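PDB 5Y15: dual specificity phosphatase 28 from Homo sapiens, which removes phosphate from a synthetic aryl phosphate in vitro but has almost no detectable activity toward phosphotyrosine and even less toward phosphothreonine. Local coordinates for residues Cys135-Met140 / Ser169-Tyr174. The protein carries 2 engineered substitutions. Residues are numbered along the deposited sequence; the frame is centred on the assembly and turned at random.
Sequences CTAYLM and SQLQKY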
loop_
_atom_site.group_PDB
_atom_site.type_symbol
_atom_site.label_atom_id
_atom_site.label_comp_id
_atom_site.label_asym_id
_atom_site.label_seq_id
_atom_site.Cartn_x
_atom_site.Cartn_y
_atom_site.Cartn_z
ATOM N N CYS A 135 7.823 -9.020 6.478
ATOM C CA CYS A 135 8.415 -8.414 7.678
ATOM C C CYS A 135 9.940 -8.422 7.602
ATOM O O CYS A 135 10.605 -7.422 7.918
ATOM C CB CYS A 135 7.943 -9.153 8.931
ATOM S SG CYS A 135 6.284 -8.682 9.390
ATOM N N THR A 136 10.512 -9.543 7.170
ATOM C CA THR A 136 11.958 -9.629 7.047
ATOM C C THR A 136 12.498 -8.583 6.076
ATOM O O THR A 136 13.447 -7.835 6.392
ATOM C CB THR A 136 12.316 -11.031 6.578
ATOM O OG1 THR A 136 11.767 -11.967 7.502
ATOM C CG2 THR A 136 13.807 -11.217 6.493
ATOM N N ALA A 137 11.906 -8.517 4.882
ATOM C CA ALA A 137 12.352 -7.543 3.892
ATOM C C ALA A 137 12.209 -6.117 4.419
ATOM O O ALA A 137 13.030 -5.238 4.107
ATOM C CB ALA A 137 11.585 -7.749 2.580
ATOM N N TYR A 138 11.156 -5.850 5.185
ATOM C CA TYR A 138 10.990 -4.507 5.715
ATOM C C TYR A 138 12.128 -4.170 6.669
ATOM O O TYR A 138 12.689 -3.065 6.622
ATOM C CB TYR A 138 9.633 -4.346 6.409
ATOM C CG TYR A 138 9.537 -3.020 7.131
ATOM C CD1 TYR A 138 9.233 -1.854 6.441
ATOM C CD2 TYR A 138 9.830 -2.920 8.488
ATOM C CE1 TYR A 138 9.173 -0.634 7.088
ATOM C CE2 TYR A 138 9.796 -1.688 9.145
ATOM C CZ TYR A 138 9.474 -0.557 8.440
ATOM O OH TYR A 138 9.428 0.652 9.093
ATOM N N LEU A 139 12.489 -5.117 7.539
ATOM C CA LEU A 139 13.574 -4.852 8.473
ATOM C C LEU A 139 14.896 -4.646 7.746
ATOM O O LEU A 139 15.713 -3.812 8.156
ATOM C CB LEU A 139 13.680 -5.983 9.488
ATOM C CG LEU A 139 12.450 -6.088 10.385
ATOM C CD1 LEU A 139 12.613 -7.294 11.283
ATOM C CD2 LEU A 139 12.324 -4.810 11.216
ATOM N N MET A 140 15.118 -5.377 6.653
ATOM C CA MET A 140 16.355 -5.183 5.906
ATOM C C MET A 140 16.386 -3.828 5.214
ATOM O O MET A 140 17.422 -3.154 5.203
ATOM C CB MET A 140 16.512 -6.269 4.846
ATOM C CG MET A 140 17.169 -7.541 5.304
ATOM S SD MET A 140 17.189 -8.683 3.904
ATOM C CE MET A 140 15.564 -9.184 3.971
ATOM N N SER A 169 14.779 -17.563 -1.254
ATOM C CA SER A 169 15.705 -17.259 -2.337
ATOM C C SER A 169 15.575 -15.803 -2.740
ATOM O O SER A 169 16.577 -15.080 -2.890
ATOM C CB SER A 169 15.409 -18.174 -3.527
ATOM O OG SER A 169 16.284 -17.898 -4.604
ATOM N N GLN A 170 14.336 -15.342 -2.848
ATOM C CA GLN A 170 14.114 -13.951 -3.210
ATOM C C GLN A 170 14.624 -12.996 -2.131
ATOM O O GLN A 170 15.110 -11.909 -2.462
ATOM C CB GLN A 170 12.638 -13.765 -3.500
ATOM C CG GLN A 170 12.200 -14.489 -4.791
ATOM C CD GLN A 170 10.726 -14.737 -4.795
ATOM O OE1 GLN A 170 9.934 -13.816 -4.577
ATOM N NE2 GLN A 170 10.333 -15.992 -5.040
ATOM N N LEU A 171 14.571 -13.394 -0.850
ATOM C CA LEU A 171 15.139 -12.566 0.218
ATOM C C LEU A 171 16.657 -12.482 0.108
ATOM O O LEU A 171 17.249 -11.424 0.347
ATOM C CB LEU A 171 14.736 -13.133 1.576
ATOM C CG LEU A 171 13.276 -12.848 1.924
ATOM C CD1 LEU A 171 12.816 -13.704 3.094
ATOM C CD2 LEU A 171 13.042 -11.385 2.216
ATOM N N GLN A 172 17.307 -13.591 -0.251
ATOM C CA GLN A 172 18.752 -13.569 -0.427
ATOM C C GLN A 172 19.138 -12.627 -1.560
ATOM O O GLN A 172 20.071 -11.820 -1.426
ATOM C CB GLN A 172 19.236 -14.985 -0.735
ATOM C CG GLN A 172 19.321 -15.909 0.477
ATOM C CD GLN A 172 19.819 -17.299 0.114
ATOM O OE1 GLN A 172 19.693 -17.735 -1.032
ATOM N NE2 GLN A 172 20.343 -18.020 1.101
ATOM N N LYS A 173 18.385 -12.673 -2.663
ATOM C CA LYS A 173 18.658 -11.776 -3.780
ATOM C C LYS A 173 18.365 -10.328 -3.404
ATOM O O LYS A 173 19.086 -9.416 -3.817
ATOM C CB LYS A 173 17.821 -12.199 -4.991
ATOM C CG LYS A 173 18.027 -11.357 -6.250
ATOM C CD LYS A 173 19.516 -11.312 -6.654
ATOM C CE LYS A 173 19.748 -11.737 -8.106
ATOM N NZ LYS A 173 18.694 -11.205 -9.028
ATOM N N TYR A 174 17.311 -10.101 -2.619
ATOM C CA TYR A 174 16.987 -8.753 -2.169
ATOM C C TYR A 174 18.104 -8.195 -1.303
ATOM O O TYR A 174 18.444 -7.009 -1.398
ATOM C CB TYR A 174 15.684 -8.780 -1.389
ATOM C CG TYR A 174 15.044 -7.443 -1.092
ATOM C CD1 TYR A 174 14.683 -6.576 -2.114
ATOM C CD2 TYR A 174 14.737 -7.079 0.208
ATOM C CE1 TYR A 174 14.044 -5.371 -1.848
ATOM C CE2 TYR A 174 14.097 -5.885 0.483
ATOM C CZ TYR A 174 13.768 -5.028 -0.544
ATOM O OH TYR A 174 13.128 -3.843 -0.265
#
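Leu171 reaches across to the small methyl of Ala137 and the far end of Met140, filling the gap between two helical segments that run almost parallel, 8° apart, with axes 10.8 Å from each other. Its CD2 does most of the touching, lying 3.9 Å from Ala137 CB and 3.8 Å from Met140 CE. The other branch, CD1, meets the Thr136 methyl CG2 more loosely, at 4.3 Å. Met140 reaches this point because its chain bends at the last torsion (chi3 -78°), which swings CE back between the helices; the Met140 and Leu171 side chains cross at about a right angle. Tyr174 closes the contact. With CG anti to the backbone N (chi1 -168°), its ring extends toward the neighbouring helix, where Ala137 CB meets CE2 obliquely at 3.8 Å. Ala137 O lies in the ring plane, at the edge, also 3.8 Å from CE2, whereas Met140 CE is a more distant edge neighbour, 4.4 Å from CD2. Beyond the ring, Tyr174 OH is hydrogen-bonded to Glu104 of helix 100-115, and Thr136 OG1 turns back to Ala132 O of its own helix, so both hydroxyls are satisfied outside the interface. The side chains that meet here are apolar at their points of contact and buried; on the outer side of helix 169-174, Ser169, Gln172 and Lys173 are exposed to solvent. Leu103 also covers Ala137, and Phe151 and Val154 of helix 147-157 touch Thr136, placing the contact within the helical layer packed beside the central sheet in the α/β fold of dual-specificity phosphatases.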